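Local coordinates for glucuronoarabinoxylan endo-1,4-beta-xylanase (Clostridium papyrosolvens, PDB 4FMV), which probably cleaves internal beta-1,4 linkages of plant cell-wall polysaccharides as a family 30 glycoside hydrolase, this chain holding its catalytic (beta/alpha)8 barrel and the beta domain beside it, at residues V5-F19 / F290-T304. Sequence-based numbering, arbitrary orientation.
Sequences VTVNLGSTKQEIRGF and FAKFIRPGYKRVDAT
F290 CB sits over one face of the F19 ring, 3.8 Å from its centroid, while A291 CB packs on F19 CB and I294 CB lies near F19 CE1. I294 CG2 touches both branches of I16, 3.7 Å from I16 CG1. I16 is clamped through its backbone as well: its N donates to Y298 O and its O accepts from G297 N (2.8 Å, 174°), both partners belonging to the type II turn R295-Y298. Antiparallel pairing continues along 299-303, with a beta bulge between T12 and E15. R300 bends at chi3 (78°), which brings NE to Q14 OE1 at 2.8 Å; OE1 meets the guanidinium at its edge, close to its plane, although the amide plane is turned 59° from it, and K13 CG covers one guanidinium face. N258 takes R300 NH2, so two partners fix that group's rotation. At the polar edge S11 OG donates to D302 OD2 (2.6 Å), and K13 NZ adds a long salt bridge to the same oxygen (3.8 Å). T304 OG1 accepts from T6 N. Strand 299-303 thus ties both N-terminal strands together: 11-22 runs on into the barrel between 45-49 and 261-266, whereas 5-8 pairs with 334-341 in the C-terminal beta region, against which helix 282-291 sets F290.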
loop_
_atom_site.group_PDB
_atom_site.type_symbol
_atom_site.label_atom_id
_atom_site.label_comp_id
_atom_site.label_asym_id
_atom_site.label_seq_id
_atom_site.Cartn_x
_atom_site.Cartn_y
_atom_site.Cartn_z
ATOM N N VAL A 5 -22.884 0.538 15.813
ATOM C CA VAL A 5 -21.490 0.145 15.718
ATOM C C VAL A 5 -20.859 0.318 17.093
ATOM O O VAL A 5 -20.998 1.372 17.725
ATOM C CB VAL A 5 -20.725 1.015 14.707
ATOM C CG1 VAL A 5 -19.213 0.845 14.884
ATOM C CG2 VAL A 5 -21.123 0.651 13.300
ATOM N N THR A 6 -20.187 -0.725 17.565
ATOM C CA THR A 6 -19.399 -0.648 18.793
ATOM C C THR A 6 -17.927 -0.501 18.427
ATOM O O THR A 6 -17.360 -1.366 17.766
ATOM C CB THR A 6 -19.580 -1.913 19.644
ATOM O OG1 THR A 6 -20.975 -2.119 19.905
ATOM C CG2 THR A 6 -18.841 -1.785 20.967
ATOM N N VAL A 7 -17.313 0.606 18.822
ATOM C CA VAL A 7 -15.880 0.787 18.595
ATOM C C VAL A 7 -15.157 0.519 19.907
ATOM O O VAL A 7 -15.345 1.248 20.889
ATOM C CB VAL A 7 -15.551 2.199 18.057
ATOM C CG1 VAL A 7 -14.050 2.352 17.815
ATOM C CG2 VAL A 7 -16.301 2.453 16.770
ATOM N N ASN A 8 -14.368 -0.552 19.958
ATOM C CA ASN A 8 -13.712 -0.867 21.223
ATOM C C ASN A 8 -12.289 -0.394 21.126
ATOM O O ASN A 8 -11.441 -1.042 20.524
ATOM C CB ASN A 8 -13.746 -2.376 21.490
ATOM C CG ASN A 8 -13.034 -2.761 22.788
ATOM O OD1 ASN A 8 -12.699 -1.903 23.604
ATOM N ND2 ASN A 8 -12.802 -4.056 22.977
ATOM N N LEU A 9 -12.025 0.710 21.805
ATOM C CA LEU A 9 -10.749 1.408 21.702
ATOM C C LEU A 9 -9.675 0.627 22.440
ATOM O O LEU A 9 -8.484 0.906 22.303
ATOM C CB LEU A 9 -10.883 2.806 22.311
ATOM C CG LEU A 9 -11.855 3.724 21.573
ATOM C CD1 LEU A 9 -12.144 4.991 22.362
ATOM C CD2 LEU A 9 -11.299 4.049 20.177
ATOM N N GLY A 10 -10.118 -0.346 23.232
ATOM C CA GLY A 10 -9.224 -1.110 24.079
ATOM C C GLY A 10 -8.798 -2.396 23.414
ATOM O O GLY A 10 -7.952 -3.125 23.946
ATOM N N SER A 11 -9.373 -2.686 22.246
ATOM C CA SER A 11 -9.010 -3.913 21.549
ATOM C C SER A 11 -8.307 -3.601 20.234
ATOM O O SER A 11 -8.960 -3.277 19.230
ATOM C CB SER A 11 -10.265 -4.750 21.286
ATOM O OG SER A 11 -9.932 -5.995 20.701
ATOM N N THR A 12 -6.996 -3.824 20.212
ATOM C CA THR A 12 -6.171 -3.449 19.077
ATOM C C THR A 12 -5.852 -4.625 18.153
ATOM O O THR A 12 -5.757 -5.769 18.558
ATOM C CB THR A 12 -4.864 -2.691 19.474
ATOM O OG1 THR A 12 -4.102 -3.458 20.418
ATOM C CG2 THR A 12 -5.182 -1.315 20.056
ATOM N N LYS A 13 -5.693 -4.280 16.891
ATOM C CA LYS A 13 -5.573 -5.154 15.742
ATOM C C LYS A 13 -4.250 -4.693 15.169
ATOM O O LYS A 13 -3.377 -4.324 15.962
ATOM C CB LYS A 13 -6.743 -5.006 14.784
ATOM C CG LYS A 13 -8.048 -5.416 15.426
ATOM C CD LYS A 13 -7.877 -6.738 16.130
ATOM C CE LYS A 13 -9.211 -7.349 16.494
ATOM N NZ LYS A 13 -9.046 -8.776 16.920
ATOM N N GLN A 14 -3.987 -4.959 13.890
ATOM C CA GLN A 14 -2.693 -4.625 13.286
ATOM C C GLN A 14 -2.268 -3.146 13.395
ATOM O O GLN A 14 -3.091 -2.235 13.476
ATOM C CB GLN A 14 -2.691 -5.007 11.802
ATOM C CG GLN A 14 -3.309 -3.959 10.866
ATOM C CD GLN A 14 -4.814 -4.168 10.610
ATOM O OE1 GLN A 14 -5.549 -4.647 11.468
ATOM N NE2 GLN A 14 -5.263 -3.792 9.424
ATOM N N GLU A 15 -0.959 -2.929 13.430
ATOM C CA GLU A 15 -0.395 -1.589 13.423
ATOM C C GLU A 15 -0.418 -1.027 12.006
ATOM O O GLU A 15 -0.190 -1.751 11.036
ATOM C CB GLU A 15 1.045 -1.629 13.925
ATOM C CG GLU A 15 1.716 -0.260 13.968
ATOM C CD GLU A 15 3.114 -0.332 14.559
ATOM O OE1 GLU A 15 3.545 -1.447 14.928
ATOM O OE2 GLU A 15 3.780 0.715 14.657
ATOM N N ILE A 16 -0.719 0.258 11.880
ATOM C CA ILE A 16 -0.785 0.869 10.557
ATOM C C ILE A 16 0.573 1.422 10.151
ATOM O O ILE A 16 1.149 2.252 10.853
ATOM C CB ILE A 16 -1.843 1.981 10.503
ATOM C CG1 ILE A 16 -3.216 1.420 10.906
ATOM C CG2 ILE A 16 -1.908 2.577 9.105
ATOM C CD1 ILE A 16 -3.659 0.267 10.015
ATOM N N ARG A 17 1.109 0.917 9.042
ATOM C CA ARG A 17 2.345 1.451 8.496
ATOM C C ARG A 17 2.077 2.719 7.669
ATOM O O ARG A 17 2.852 3.678 7.718
ATOM C CB ARG A 17 3.084 0.396 7.668
ATOM C CG ARG A 17 4.422 0.865 7.057
ATOM C CD ARG A 17 5.379 1.356 8.135
ATOM N NE ARG A 17 5.351 0.441 9.261
ATOM C CZ ARG A 17 5.755 0.742 10.485
ATOM N NH1 ARG A 17 6.245 1.946 10.753
ATOM N NH2 ARG A 17 5.669 -0.166 11.442
ATOM N N GLY A 18 0.980 2.722 6.910
ATOM C CA GLY A 18 0.630 3.898 6.134
ATOM C C GLY A 18 -0.116 3.603 4.854
ATOM O O GLY A 18 -0.609 2.485 4.652
ATOM N N PHE A 19 -0.208 4.617 3.992
ATOM C CA PHE A 19 -1.000 4.551 2.764
ATOM C C PHE A 19 -0.308 5.442 1.767
ATOM O O PHE A 19 0.305 6.421 2.155
ATOM C CB PHE A 19 -2.418 5.110 2.981
ATOM C CG PHE A 19 -3.215 4.369 4.020
ATOM C CD1 PHE A 19 -3.108 4.711 5.354
ATOM C CD2 PHE A 19 -4.069 3.331 3.652
ATOM C CE1 PHE A 19 -3.828 4.031 6.322
ATOM C CE2 PHE A 19 -4.783 2.634 4.601
ATOM C CZ PHE A 19 -4.668 2.983 5.943
ATOM N N PHE A 290 -8.335 7.667 4.321
ATOM C CA PHE A 290 -7.487 6.808 5.155
ATOM C C PHE A 290 -6.189 7.509 5.523
ATOM O O PHE A 290 -5.895 7.676 6.720
ATOM C CB PHE A 290 -7.198 5.465 4.474
ATOM C CG PHE A 290 -8.426 4.583 4.317
ATOM C CD1 PHE A 290 -9.223 4.672 3.185
ATOM C CD2 PHE A 290 -8.779 3.678 5.312
ATOM C CE1 PHE A 290 -10.361 3.873 3.050
ATOM C CE2 PHE A 290 -9.904 2.864 5.182
ATOM C CZ PHE A 290 -10.699 2.962 4.048
ATOM N N ALA A 291 -5.395 7.856 4.501
ATOM C CA ALA A 291 -4.006 8.325 4.665
ATOM C C ALA A 291 -3.857 9.525 5.550
ATOM O O ALA A 291 -2.943 9.588 6.360
ATOM C CB ALA A 291 -3.408 8.666 3.315
ATOM N N LYS A 292 -4.728 10.508 5.354
ATOM C CA LYS A 292 -4.583 11.777 6.052
ATOM C C LYS A 292 -4.758 11.572 7.540
ATOM O O LYS A 292 -3.997 12.124 8.333
ATOM C CB LYS A 292 -5.619 12.794 5.556
ATOM C CG LYS A 292 -5.460 14.218 6.145
ATOM C CD LYS A 292 -4.104 14.836 5.852
ATOM C CE LYS A 292 -4.013 16.305 6.336
ATOM N NZ LYS A 292 -2.722 16.920 5.849
ATOM N N PHE A 293 -5.814 10.841 7.913
ATOM C CA PHE A 293 -6.150 10.693 9.323
ATOM C C PHE A 293 -5.613 9.478 10.081
ATOM O O PHE A 293 -5.502 9.537 11.309
ATOM C CB PHE A 293 -7.674 10.837 9.496
ATOM C CG PHE A 293 -8.242 11.955 8.673
ATOM C CD1 PHE A 293 -7.958 13.275 8.999
ATOM C CD2 PHE A 293 -8.995 11.693 7.541
ATOM C CE1 PHE A 293 -8.431 14.309 8.231
ATOM C CE2 PHE A 293 -9.475 12.731 6.765
ATOM C CZ PHE A 293 -9.192 14.043 7.118
ATOM N N ILE A 294 -5.159 8.437 9.382
ATOM C CA ILE A 294 -4.647 7.293 10.123
ATOM C C ILE A 294 -3.154 7.301 9.879
ATOM O O ILE A 294 -2.664 6.751 8.885
ATOM C CB ILE A 294 -5.231 5.981 9.535
ATOM C CG1 ILE A 294 -6.751 6.057 9.452
ATOM C CG2 ILE A 294 -4.782 4.749 10.341
ATOM C CD1 ILE A 294 -7.382 4.907 8.633
ATOM N N ARG A 295 -2.428 7.772 10.884
ATOM C CA ARG A 295 -1.011 8.079 10.735
ATOM C C ARG A 295 -0.185 6.830 11.006
ATOM O O ARG A 295 -0.620 5.938 11.727
ATOM C CB ARG A 295 -0.609 9.192 11.714
ATOM C CG ARG A 295 -1.388 10.500 11.544
ATOM C CD ARG A 295 -1.383 10.928 10.082
ATOM N NE ARG A 295 -0.035 11.024 9.524
ATOM C CZ ARG A 295 0.217 11.191 8.228
ATOM N NH1 ARG A 295 -0.794 11.276 7.375
ATOM N NH2 ARG A 295 1.475 11.270 7.785
ATOM N N PRO A 296 1.018 6.771 10.445
ATOM C CA PRO A 296 1.891 5.647 10.759
ATOM C C PRO A 296 2.032 5.473 12.277
ATOM O O PRO A 296 2.345 6.437 12.995
ATOM C CB PRO A 296 3.223 6.102 10.161
ATOM C CG PRO A 296 2.804 6.872 8.946
ATOM C CD PRO A 296 1.581 7.633 9.391
ATOM N N GLY A 297 1.823 4.249 12.757
ATOM C CA GLY A 297 1.935 3.999 14.178
ATOM C C GLY A 297 0.598 3.889 14.879
ATOM O O GLY A 297 0.539 3.424 16.009
ATOM N N TYR A 298 -0.476 4.302 14.210
ATOM C CA TYR A 298 -1.829 4.050 14.694
ATOM C C TYR A 298 -2.073 2.546 14.632
ATOM O O TYR A 298 -1.345 1.809 13.963
ATOM C CB TYR A 298 -2.872 4.740 13.821
ATOM C CG TYR A 298 -3.104 6.214 14.116
ATOM C CD1 TYR A 298 -2.046 7.060 14.443
ATOM C CD2 TYR A 298 -4.372 6.745 14.062
ATOM C CE1 TYR A 298 -2.249 8.401 14.694
ATOM C CE2 TYR A 298 -4.600 8.080 14.312
ATOM C CZ TYR A 298 -3.536 8.910 14.618
ATOM O OH TYR A 298 -3.767 10.241 14.875
ATOM N N LYS A 299 -3.072 2.083 15.364
ATOM C CA LYS A 299 -3.463 0.695 15.271
ATOM C C LYS A 299 -4.933 0.599 14.872
ATOM O O LYS A 299 -5.741 1.418 15.277
ATOM C CB LYS A 299 -3.230 0.003 16.611
ATOM C CG LYS A 299 -1.767 -0.102 16.963
ATOM C CD LYS A 299 -1.562 -0.696 18.333
ATOM C CE LYS A 299 -0.072 -0.824 18.635
ATOM N NZ LYS A 299 0.128 -1.464 19.966
ATOM N N ARG A 300 -5.289 -0.397 14.077
ATOM C CA ARG A 300 -6.695 -0.664 13.908
ATOM C C ARG A 300 -7.232 -1.187 15.243
ATOM O O ARG A 300 -6.508 -1.832 16.017
ATOM C CB ARG A 300 -6.930 -1.665 12.790
ATOM C CG ARG A 300 -8.390 -1.913 12.528
ATOM C CD ARG A 300 -8.587 -2.788 11.318
ATOM N NE ARG A 300 -8.332 -4.195 11.610
ATOM C CZ ARG A 300 -9.269 -5.052 11.990
ATOM N NH1 ARG A 300 -10.515 -4.639 12.151
ATOM N NH2 ARG A 300 -8.958 -6.318 12.227
ATOM N N VAL A 301 -8.490 -0.886 15.532
ATOM C CA VAL A 301 -9.148 -1.444 16.707
ATOM C C VAL A 301 -10.464 -2.084 16.284
ATOM O O VAL A 301 -10.957 -1.827 15.180
ATOM C CB VAL A 301 -9.420 -0.366 17.773
ATOM C CG1 VAL A 301 -8.106 0.272 18.221
ATOM C CG2 VAL A 301 -10.367 0.696 17.225
ATOM N N ASP A 302 -11.019 -2.925 17.156
ATOM C CA ASP A 302 -12.275 -3.617 16.874
ATOM C C ASP A 302 -13.436 -2.668 16.718
ATOM O O ASP A 302 -13.670 -1.831 17.577
ATOM C CB ASP A 302 -12.621 -4.590 18.002
ATOM C CG ASP A 302 -12.040 -5.950 17.780
ATOM O OD1 ASP A 302 -12.047 -6.396 16.611
ATOM O OD2 ASP A 302 -11.574 -6.568 18.768
ATOM N N ALA A 303 -14.173 -2.822 15.627
ATOM C CA ALA A 303 -15.398 -2.065 15.404
ATOM C C ALA A 303 -16.382 -2.934 14.635
ATOM O O ALA A 303 -15.979 -3.724 13.763
ATOM C CB ALA A 303 -15.105 -0.778 14.637
ATOM N N THR A 304 -17.669 -2.802 14.946
ATOM C CA THR A 304 -18.656 -3.591 14.224
ATOM C C THR A 304 -18.481 -3.261 12.740
ATOM O O THR A 304 -18.701 -2.123 12.327
ATOM C CB THR A 304 -20.046 -3.162 14.684
ATOM O OG1 THR A 304 -20.077 -3.179 16.115
ATOM C CG2 THR A 304 -21.145 -4.071 14.130
#